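Ethylbenzene dehydrogenase alpha-subunit (Aromatoleum aromaticum, PDB 2IVF) is the large, molybdenum-bearing subunit of a molybdopterin oxidoreductase, holding two guanine dinucleotide cofactors and an iron/sulfur cluster. Local coordinates at residues D526-M534 and G774-H782; G885-N896 and G968-A976. All blocks are in the same frame, centred on the assembly; numbering follows the deposited sequence.

Interaction 1. Residues D526-M534 and G774-H782; sequences DEMGNIEFM and GTGVSRYAH
The ring of Tyr-780 lies against the first turn of helix 526-540, with Asp-526, Glu-527 and Asn-530 gathered round it. Asp-526 reaches the CD1 side of the ring: its CG is 3.6 Å from Tyr-780 CD1, and the carboxylate is turned 48° against the ring plane. On the CD2 side comes Asn-530, whose amide carbon CG sits 3.5 Å from Tyr-780 CD2, the amide tilted against the ring. Between them the backbone of Glu-527 draws close, Glu-527 CA to Tyr-780 CB 3.6 Å. A tyrosine suits this place because a broad flat ring can span a whole helical turn.

Further along, Asn-530 swings its CG away from its own backbone N (chi1 171°), which carries OD1 to within 3.3 Å of Val-777 CA. The compact, branched Val-777 then meets Met-534 through its CG2, at 3.4 Å from Met-534 CG, tighter than usual for two carbons; the methionine chain, unbranched and flexible, can bend to bring SD and CE round the same methyl.

Glu-527, extended, runs past Tyr-780 in the opposite direction, long enough to reach both a lysine and a water. Water 1 links Glu-527 OE2 to Tyr-780 O, donating to both. Two lysines position the acids: Lys-234 pairs with Glu-527 OE1, while Lys-803 forms a salt bridge with Asp-526 OD1. Thr-775, at the approach to the short helix, is held by Asp-486 and Tyr-490.

The segments of helices 526-540 and 777-781 run roughly antiparallel, their N-to-C directions 150° apart and their axes 9.0 Å apart. No direct hydrogen bond joins them, so the contact rests on shape, one bridging water and Lys-234, which holds Glu-527 OE1 and Ala-781 O together; the buried carboxylate of Glu-527 is probably kept ionised by Lys-234.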
loop_
_atom_site.group_PDB
_atom_site.type_symbol
_atom_site.label_atom_id
_atom_site.label_comp_id
_atom_site.label_asym_id
_atom_site.label_seq_id
_atom_site.Cartn_x
_atom_site.Cartn_y
_atom_site.Cartn_z
ATOM N N ASP A 526 24.941 -4.480 31.021
ATOM C CA ASP A 526 23.997 -3.371 30.941
ATOM C C ASP A 526 22.666 -3.822 30.354
ATOM O O ASP A 526 21.583 -3.441 30.836
ATOM C CB ASP A 526 24.598 -2.200 30.143
ATOM C CG ASP A 526 25.298 -2.642 28.845
ATOM O OD1 ASP A 526 25.017 -3.721 28.277
ATOM O OD2 ASP A 526 26.165 -1.877 28.393
ATOM N N GLU A 527 22.758 -4.660 29.326
ATOM C CA GLU A 527 21.582 -5.141 28.610
ATOM C C GLU A 527 20.644 -5.848 29.577
ATOM O O GLU A 527 19.430 -5.675 29.533
ATOM C CB GLU A 527 22.010 -6.091 27.494
ATOM C CG GLU A 527 20.847 -6.671 26.733
ATOM C CD GLU A 527 21.231 -7.449 25.503
ATOM O OE1 GLU A 527 20.297 -7.687 24.693
ATOM O OE2 GLU A 527 22.423 -7.818 25.349
ATOM N N MET A 528 21.231 -6.591 30.504
ATOM C CA MET A 528 20.467 -7.339 31.506
ATOM C C MET A 528 19.861 -6.419 32.573
ATOM O O MET A 528 18.707 -6.601 33.004
ATOM C CB MET A 528 21.383 -8.362 32.153
ATOM C CG MET A 528 21.841 -9.426 31.173
ATOM S SD MET A 528 23.067 -10.505 31.884
ATOM C CE MET A 528 23.729 -11.244 30.411
ATOM N N GLY A 529 20.624 -5.418 32.973
ATOM C CA GLY A 529 20.129 -4.410 33.904
ATOM C C GLY A 529 18.933 -3.703 33.306
ATOM O O GLY A 529 17.930 -3.465 33.987
ATOM N N ASN A 530 19.036 -3.365 32.031
ATOM C CA ASN A 530 17.938 -2.687 31.315
ATOM C C ASN A 530 16.651 -3.531 31.228
ATOM O O ASN A 530 15.545 -3.018 31.442
ATOM C CB ASN A 530 18.420 -2.239 29.944
ATOM C CG ASN A 530 17.299 -1.723 29.074
ATOM O OD1 ASN A 530 16.715 -2.459 28.262
ATOM N ND2 ASN A 530 16.965 -0.447 29.263
ATOM N N ILE A 531 16.788 -4.828 30.947
ATOM C CA ILE A 531 15.632 -5.758 30.970
ATOM C C ILE A 531 14.909 -5.808 32.337
ATOM O O ILE A 531 13.681 -5.779 32.395
ATOM C CB ILE A 531 16.064 -7.184 30.611
ATOM C CG1 ILE A 531 16.535 -7.262 29.151
ATOM C CG2 ILE A 531 14.923 -8.171 30.784
ATOM C CD1 ILE A 531 17.358 -8.477 28.902
ATOM N N GLU A 532 15.658 -5.916 33.427
ATOM C CA GLU A 532 15.043 -5.941 34.746
ATOM C C GLU A 532 14.239 -4.666 34.973
ATOM O O GLU A 532 13.081 -4.705 35.393
ATOM C CB GLU A 532 16.099 -6.094 35.827
ATOM C CG GLU A 532 16.889 -7.412 35.754
ATOM C CD GLU A 532 15.982 -8.635 35.686
ATOM O OE1 GLU A 532 14.911 -8.620 36.323
ATOM O OE2 GLU A 532 16.332 -9.608 34.990
ATOM N N PHE A 533 14.861 -3.528 34.692
ATOM C CA PHE A 533 14.169 -2.232 34.746
ATOM C C PHE A 533 12.890 -2.302 33.937
ATOM O O PHE A 533 11.820 -1.882 34.381
ATOM C CB PHE A 533 15.094 -1.137 34.173
ATOM C CG PHE A 533 14.440 0.218 34.001
ATOM C CD1 PHE A 533 14.499 1.168 35.006
ATOM C CD2 PHE A 533 13.810 0.558 32.810
ATOM C CE1 PHE A 533 13.921 2.434 34.849
ATOM C CE2 PHE A 533 13.221 1.830 32.653
ATOM C CZ PHE A 533 13.289 2.758 33.682
ATOM N N MET A 534 12.993 -2.834 32.734
ATOM C CA MET A 534 11.838 -2.838 31.860
ATOM C C MET A 534 10.707 -3.695 32.406
ATOM O O MET A 534 9.538 -3.322 32.300
ATOM C CB MET A 534 12.224 -3.324 30.472
ATOM C CG MET A 534 12.995 -2.294 29.671
ATOM S SD MET A 534 12.146 -0.704 29.491
ATOM C CE MET A 534 10.783 -1.238 28.409
ATOM N N GLY A 774 18.760 5.561 21.466
ATOM C CA GLY A 774 18.214 6.158 22.681
ATOM C C GLY A 774 18.602 5.342 23.889
ATOM O O GLY A 774 19.647 4.722 23.897
ATOM N N THR A 775 17.736 5.310 24.904
ATOM C CA THR A 775 18.091 4.763 26.222
ATOM C C THR A 775 17.269 3.514 26.574
ATOM O O THR A 775 17.438 2.955 27.659
ATOM C CB THR A 775 17.867 5.822 27.323
ATOM O OG1 THR A 775 16.506 6.253 27.299
ATOM C CG2 THR A 775 18.772 7.014 27.142
ATOM N N GLY A 776 16.388 3.085 25.673
ATOM C CA GLY A 776 15.457 1.981 25.958
ATOM C C GLY A 776 16.084 0.678 25.540
ATOM O O GLY A 776 17.293 0.601 25.320
ATOM N N VAL A 777 15.253 -0.346 25.399
ATOM C CA VAL A 777 15.740 -1.704 25.192
ATOM C C VAL A 777 16.594 -1.794 23.951
ATOM O O VAL A 777 17.625 -2.434 23.974
ATOM C CB VAL A 777 14.569 -2.731 25.109
ATOM C CG1 VAL A 777 15.116 -4.132 24.866
ATOM C CG2 VAL A 777 13.748 -2.701 26.392
ATOM N N SER A 778 16.182 -1.133 22.875
ATOM C CA SER A 778 16.921 -1.207 21.613
ATOM C C SER A 778 18.393 -0.849 21.734
ATOM O O SER A 778 19.222 -1.353 20.997
ATOM C CB SER A 778 16.288 -0.293 20.575
ATOM O OG SER A 778 15.059 -0.767 20.114
ATOM N N ARG A 779 18.710 0.097 22.600
ATOM C CA ARG A 779 20.062 0.532 22.749
ATOM C C ARG A 779 20.963 -0.657 23.057
ATOM O O ARG A 779 22.090 -0.706 22.568
ATOM C CB ARG A 779 20.191 1.564 23.857
ATOM C CG ARG A 779 21.599 1.977 24.071
ATOM C CD ARG A 779 21.788 2.793 25.291
ATOM N NE ARG A 779 23.133 3.390 25.346
ATOM C CZ ARG A 779 23.578 4.370 24.541
ATOM N NH1 ARG A 779 22.808 4.894 23.562
ATOM N NH2 ARG A 779 24.821 4.839 24.711
ATOM N N TYR A 780 20.451 -1.617 23.843
ATOM C CA TYR A 780 21.244 -2.753 24.273
ATOM C C TYR A 780 20.940 -3.966 23.425
ATOM O O TYR A 780 21.874 -4.659 23.051
ATOM C CB TYR A 780 20.995 -3.076 25.743
ATOM C CG TYR A 780 21.172 -1.872 26.601
ATOM C CD1 TYR A 780 22.435 -1.442 26.960
ATOM C CD2 TYR A 780 20.075 -1.119 27.005
ATOM C CE1 TYR A 780 22.601 -0.314 27.733
ATOM C CE2 TYR A 780 20.234 0.028 27.779
ATOM C CZ TYR A 780 21.497 0.422 28.133
ATOM O OH TYR A 780 21.655 1.587 28.876
ATOM N N ALA A 781 19.668 -4.171 23.060
ATOM C CA ALA A 781 19.264 -5.356 22.322
ATOM C C ALA A 781 19.981 -5.382 20.965
ATOM O O ALA A 781 20.455 -6.422 20.507
ATOM C CB ALA A 781 17.739 -5.404 22.106
ATOM N N HIS A 782 19.969 -4.221 20.307
ATOM C CA HIS A 782 20.473 -4.081 18.962
ATOM C C HIS A 782 21.951 -4.506 18.906
ATOM O O HIS A 782 22.456 -4.973 17.853
ATOM C CB HIS A 782 20.231 -2.643 18.487
ATOM C CG HIS A 782 20.859 -2.336 17.173
ATOM N ND1 HIS A 782 20.407 -2.864 15.979
ATOM C CD2 HIS A 782 21.951 -1.595 16.879
ATOM C CE1 HIS A 782 21.187 -2.425 15.006
ATOM N NE2 HIS A 782 22.152 -1.683 15.529
HETATM O O HOH W 1 23.939 -5.581 24.430
#

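Interaction 2. Residues G885-N896 and G968-A976; sequences GIKDGDMAKLFN and GVRVSIKKA
Ser-972 pushes its CB against one face of the Phe-895 ring, a CH-pi contact 3.7 Å from the ring centroid. Phe-895 chi1 of 66° sets CG between its own N and carbonyl carbon, folding the ring over the neighbouring strand; a small serine leaves room for it. The methylenes of Lys-974 flank the ring and also cross those of Lys-893, whose amine goes on to Glu-902. On the buried side of the sheet, Leu-894 and Ile-973 lie side by side (Leu-894 CD1 to Ile-973 CG1, 3.9 Å). Ile-973 CG2 touches both the Ala-892 methyl and Ile-886 CD1, each 3.9 Å away.

Strands 891-895 and 969-975 are antiparallel neighbours in the molybdopterin dinucleotide binding domain, of the double-psi beta-barrel clan. Lys-893 with Lys-974 and Phe-895 with Ser-972 are the hydrogen-bonded pairs, and Ala-976 N adds a bond to Met-891 O. Past the strand, Asn-896 ND2 donates to Arg-970 O (3.0 Å), coming in close to the line of the C=O bond, with the oxygen in the amide plane. At the other end, Ile-886 CG1 packs on Lys-975 CB, 3.8 Å away, and the bent lysine chain brings NZ round to hydrogen-bond Ala-976 O of the terminal carboxylate.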
loop_
_atom_site.group_PDB
_atom_site.type_symbol
_atom_site.label_atom_id
_atom_site.label_comp_id
_atom_site.label_asym_id
_atom_site.label_seq_id
_atom_site.Cartn_x
_atom_site.Cartn_y
_atom_site.Cartn_z
ATOM N N GLY A 885 -16.458 -24.403 -8.374
ATOM C CA GLY A 885 -17.460 -23.808 -9.257
ATOM C C GLY A 885 -17.435 -22.296 -9.140
ATOM O O GLY A 885 -18.429 -21.632 -9.379
ATOM N N ILE A 886 -16.287 -21.764 -8.767
ATOM C CA ILE A 886 -16.122 -20.326 -8.462
ATOM C C ILE A 886 -15.271 -19.705 -9.559
ATOM O O ILE A 886 -14.255 -20.277 -9.960
ATOM C CB ILE A 886 -15.409 -20.148 -7.095
ATOM C CG1 ILE A 886 -16.314 -20.604 -5.939
ATOM C CG2 ILE A 886 -14.952 -18.717 -6.846
ATOM C CD1 ILE A 886 -15.613 -20.641 -4.587
ATOM N N LYS A 887 -15.698 -18.549 -10.064
ATOM C CA LYS A 887 -14.934 -17.818 -11.063
ATOM C C LYS A 887 -14.397 -16.532 -10.445
ATOM O O LYS A 887 -14.885 -16.057 -9.428
ATOM C CB LYS A 887 -15.842 -17.455 -12.250
ATOM C CG LYS A 887 -16.158 -18.585 -13.175
ATOM C CD LYS A 887 -17.322 -18.232 -14.121
ATOM C CE LYS A 887 -17.283 -19.190 -15.338
ATOM N NZ LYS A 887 -18.637 -19.513 -15.920
ATOM N N ASP A 888 -13.357 -15.992 -11.047
ATOM C CA ASP A 888 -12.842 -14.684 -10.669
ATOM C C ASP A 888 -14.003 -13.667 -10.624
ATOM O O ASP A 888 -14.837 -13.599 -11.533
ATOM C CB ASP A 888 -11.786 -14.261 -11.677
ATOM C CG ASP A 888 -11.057 -12.991 -11.283
ATOM O OD1 ASP A 888 -10.577 -12.875 -10.163
ATOM O OD2 ASP A 888 -10.943 -12.095 -12.128
ATOM N N GLY A 889 -14.074 -12.893 -9.555
ATOM C CA GLY A 889 -15.140 -11.879 -9.400
ATOM C C GLY A 889 -16.411 -12.396 -8.741
ATOM O O GLY A 889 -17.264 -11.614 -8.359
ATOM N N ASP A 890 -16.560 -13.704 -8.652
ATOM C CA ASP A 890 -17.652 -14.270 -7.859
ATOM C C ASP A 890 -17.486 -13.863 -6.397
ATOM O O ASP A 890 -16.394 -13.549 -5.945
ATOM C CB ASP A 890 -17.675 -15.793 -7.914
ATOM C CG ASP A 890 -18.233 -16.319 -9.182
ATOM O OD1 ASP A 890 -18.959 -15.591 -9.894
ATOM O OD2 ASP A 890 -18.012 -17.499 -9.441
ATOM N N MET A 891 -18.587 -13.869 -5.671
ATOM C CA MET A 891 -18.534 -13.838 -4.209
ATOM C C MET A 891 -18.398 -15.277 -3.692
ATOM O O MET A 891 -18.837 -16.231 -4.312
ATOM C CB MET A 891 -19.801 -13.245 -3.602
ATOM C CG MET A 891 -20.088 -11.862 -4.027
ATOM S SD MET A 891 -18.811 -10.754 -3.462
ATOM C CE MET A 891 -18.680 -9.860 -4.971
ATOM N N ALA A 892 -17.802 -15.402 -2.514
ATOM C CA ALA A 892 -17.621 -16.673 -1.863
ATOM C C ALA A 892 -17.895 -16.517 -0.386
ATOM O O ALA A 892 -17.730 -15.418 0.144
ATOM C CB ALA A 892 -16.186 -17.179 -2.109
ATOM N N LYS A 893 -18.321 -17.592 0.274
ATOM C CA LYS A 893 -18.323 -17.675 1.725
ATOM C C LYS A 893 -17.048 -18.352 2.156
ATOM O O LYS A 893 -16.664 -19.391 1.595
ATOM C CB LYS A 893 -19.498 -18.488 2.289
ATOM C CG LYS A 893 -20.850 -17.972 2.004
ATOM C CD LYS A 893 -21.080 -16.583 2.548
ATOM C CE LYS A 893 -22.619 -16.317 2.623
ATOM N NZ LYS A 893 -22.892 -14.957 3.050
ATOM N N LEU A 894 -16.363 -17.733 3.107
ATOM C CA LEU A 894 -15.324 -18.390 3.869
ATOM C C LEU A 894 -15.917 -18.756 5.204
ATOM O O LEU A 894 -16.641 -17.943 5.822
ATOM C CB LEU A 894 -14.130 -17.476 4.137
ATOM C CG LEU A 894 -12.991 -17.222 3.149
ATOM C CD1 LEU A 894 -13.469 -17.211 1.741
ATOM C CD2 LEU A 894 -12.205 -15.949 3.574
ATOM N N PHE A 895 -15.641 -19.957 5.664
ATOM C CA PHE A 895 -16.201 -20.354 6.930
ATOM C C PHE A 895 -15.406 -21.435 7.610
ATOM O O PHE A 895 -14.693 -22.194 6.962
ATOM C CB PHE A 895 -17.698 -20.786 6.754
ATOM C CG PHE A 895 -17.901 -22.033 5.918
ATOM C CD1 PHE A 895 -17.891 -21.968 4.526
ATOM C CD2 PHE A 895 -18.107 -23.256 6.523
ATOM C CE1 PHE A 895 -18.088 -23.102 3.781
ATOM C CE2 PHE A 895 -18.305 -24.408 5.777
ATOM C CZ PHE A 895 -18.290 -24.337 4.411
ATOM N N ASN A 896 -15.609 -21.560 8.919
ATOM C CA ASN A 896 -15.069 -22.683 9.628
ATOM C C ASN A 896 -15.991 -22.997 10.773
ATOM O O ASN A 896 -17.161 -22.595 10.733
ATOM C CB ASN A 896 -13.625 -22.436 10.053
ATOM C CG ASN A 896 -13.429 -21.213 10.962
ATOM O OD1 ASN A 896 -14.344 -20.716 11.597
ATOM N ND2 ASN A 896 -12.204 -20.738 11.021
ATOM N N GLY A 968 -2.756 -19.515 8.777
ATOM C CA GLY A 968 -2.902 -20.937 8.648
ATOM C C GLY A 968 -4.163 -21.469 9.295
ATOM O O GLY A 968 -4.384 -22.666 9.336
ATOM N N VAL A 969 -4.998 -20.569 9.821
ATOM C CA VAL A 969 -6.296 -20.974 10.305
ATOM C C VAL A 969 -7.030 -21.702 9.176
ATOM O O VAL A 969 -6.856 -21.398 7.976
ATOM C CB VAL A 969 -7.078 -19.790 10.857
ATOM C CG1 VAL A 969 -8.610 -20.133 11.054
ATOM C CG2 VAL A 969 -6.436 -19.368 12.214
ATOM N N ARG A 970 -7.819 -22.681 9.560
ATOM C CA ARG A 970 -8.548 -23.460 8.608
ATOM C C ARG A 970 -9.853 -22.794 8.220
ATOM O O ARG A 970 -10.638 -22.390 9.075
ATOM C CB ARG A 970 -8.867 -24.834 9.191
ATOM C CG ARG A 970 -7.636 -25.677 9.505
ATOM C CD ARG A 970 -6.635 -25.736 8.359
ATOM N NE ARG A 970 -5.532 -26.684 8.557
ATOM C CZ ARG A 970 -5.560 -27.982 8.194
ATOM N NH1 ARG A 970 -6.622 -28.547 7.624
ATOM N NH2 ARG A 970 -4.504 -28.762 8.396
ATOM N N VAL A 971 -10.111 -22.762 6.918
ATOM C CA VAL A 971 -11.392 -22.344 6.396
ATOM C C VAL A 971 -11.818 -23.270 5.275
ATOM O O VAL A 971 -10.989 -23.905 4.661
ATOM C CB VAL A 971 -11.363 -20.917 5.864
ATOM C CG1 VAL A 971 -10.998 -19.971 7.007
ATOM C CG2 VAL A 971 -10.423 -20.777 4.638
ATOM N N SER A 972 -13.131 -23.378 5.091
ATOM C CA SER A 972 -13.738 -23.956 3.891
ATOM C C SER A 972 -14.218 -22.789 3.016
ATOM O O SER A 972 -14.461 -21.714 3.518
ATOM C CB SER A 972 -14.899 -24.836 4.303
ATOM O OG SER A 972 -14.476 -26.156 4.636
ATOM N N ILE A 973 -14.331 -22.995 1.713
ATOM C CA ILE A 973 -14.823 -21.955 0.818
ATOM C C ILE A 973 -15.936 -22.535 -0.048
ATOM O O ILE A 973 -15.836 -23.655 -0.536
ATOM C CB ILE A 973 -13.677 -21.398 -0.063
ATOM C CG1 ILE A 973 -12.537 -20.860 0.791
ATOM C CG2 ILE A 973 -14.199 -20.333 -1.009
ATOM C CD1 ILE A 973 -11.164 -20.618 -0.009
ATOM N N LYS A 974 -17.010 -21.782 -0.242
ATOM C CA LYS A 974 -18.026 -22.160 -1.209
ATOM C C LYS A 974 -18.482 -20.903 -1.961
ATOM O O LYS A 974 -18.309 -19.784 -1.467
ATOM C CB LYS A 974 -19.187 -22.842 -0.496
ATOM C CG LYS A 974 -19.964 -21.946 0.407
ATOM C CD LYS A 974 -20.998 -22.772 1.127
ATOM C CE LYS A 974 -21.954 -21.929 1.958
ATOM N NZ LYS A 974 -23.135 -22.826 2.378
ATOM N N LYS A 975 -19.075 -21.097 -3.130
ATOM C CA LYS A 975 -19.561 -19.977 -3.928
ATOM C C LYS A 975 -20.720 -19.316 -3.212
ATOM O O LYS A 975 -21.535 -20.006 -2.647
ATOM C CB LYS A 975 -20.040 -20.457 -5.302
ATOM C CG LYS A 975 -20.268 -19.269 -6.271
ATOM C CD LYS A 975 -21.137 -19.681 -7.451
ATOM C CE LYS A 975 -21.630 -18.461 -8.202
ATOM N NZ LYS A 975 -22.823 -17.798 -7.540
ATOM N N ALA A 976 -20.800 -17.987 -3.283
ATOM C CA ALA A 976 -21.948 -17.214 -2.837
ATOM C C ALA A 976 -22.397 -16.363 -4.016
ATOM O O ALA A 976 -22.058 -16.663 -5.179
ATOM C CB ALA A 976 -21.570 -16.318 -1.704
ATOM O OXT ALA A 976 -23.056 -15.332 -3.815
HETATM O O HOH W 2 -21.224 -14.734 -7.025
#

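In the fold
Interactions 1 and 2 stand on opposite sides of the chain's centre, about 47 Å between their own centres and about 28 Å between nearest atoms, and they do not touch. They also follow one another in sequence: 526-534 and 774-782 have met before 885-896 begins. Helix segment 526-534 is part of the molybdopterin oxidoreductase region, 885-896 of the dinucleotide-binding domain. Interaction 1 lies about 17 Å from the chain's centre, interaction 2 about 30 Å. At its Val-969 end, interaction 2 approaches the two bound guanine dinucleotide cofactors: that side chain is about 9 Å from one (MD1) and about 11 Å from the other (MGD), near but not touching.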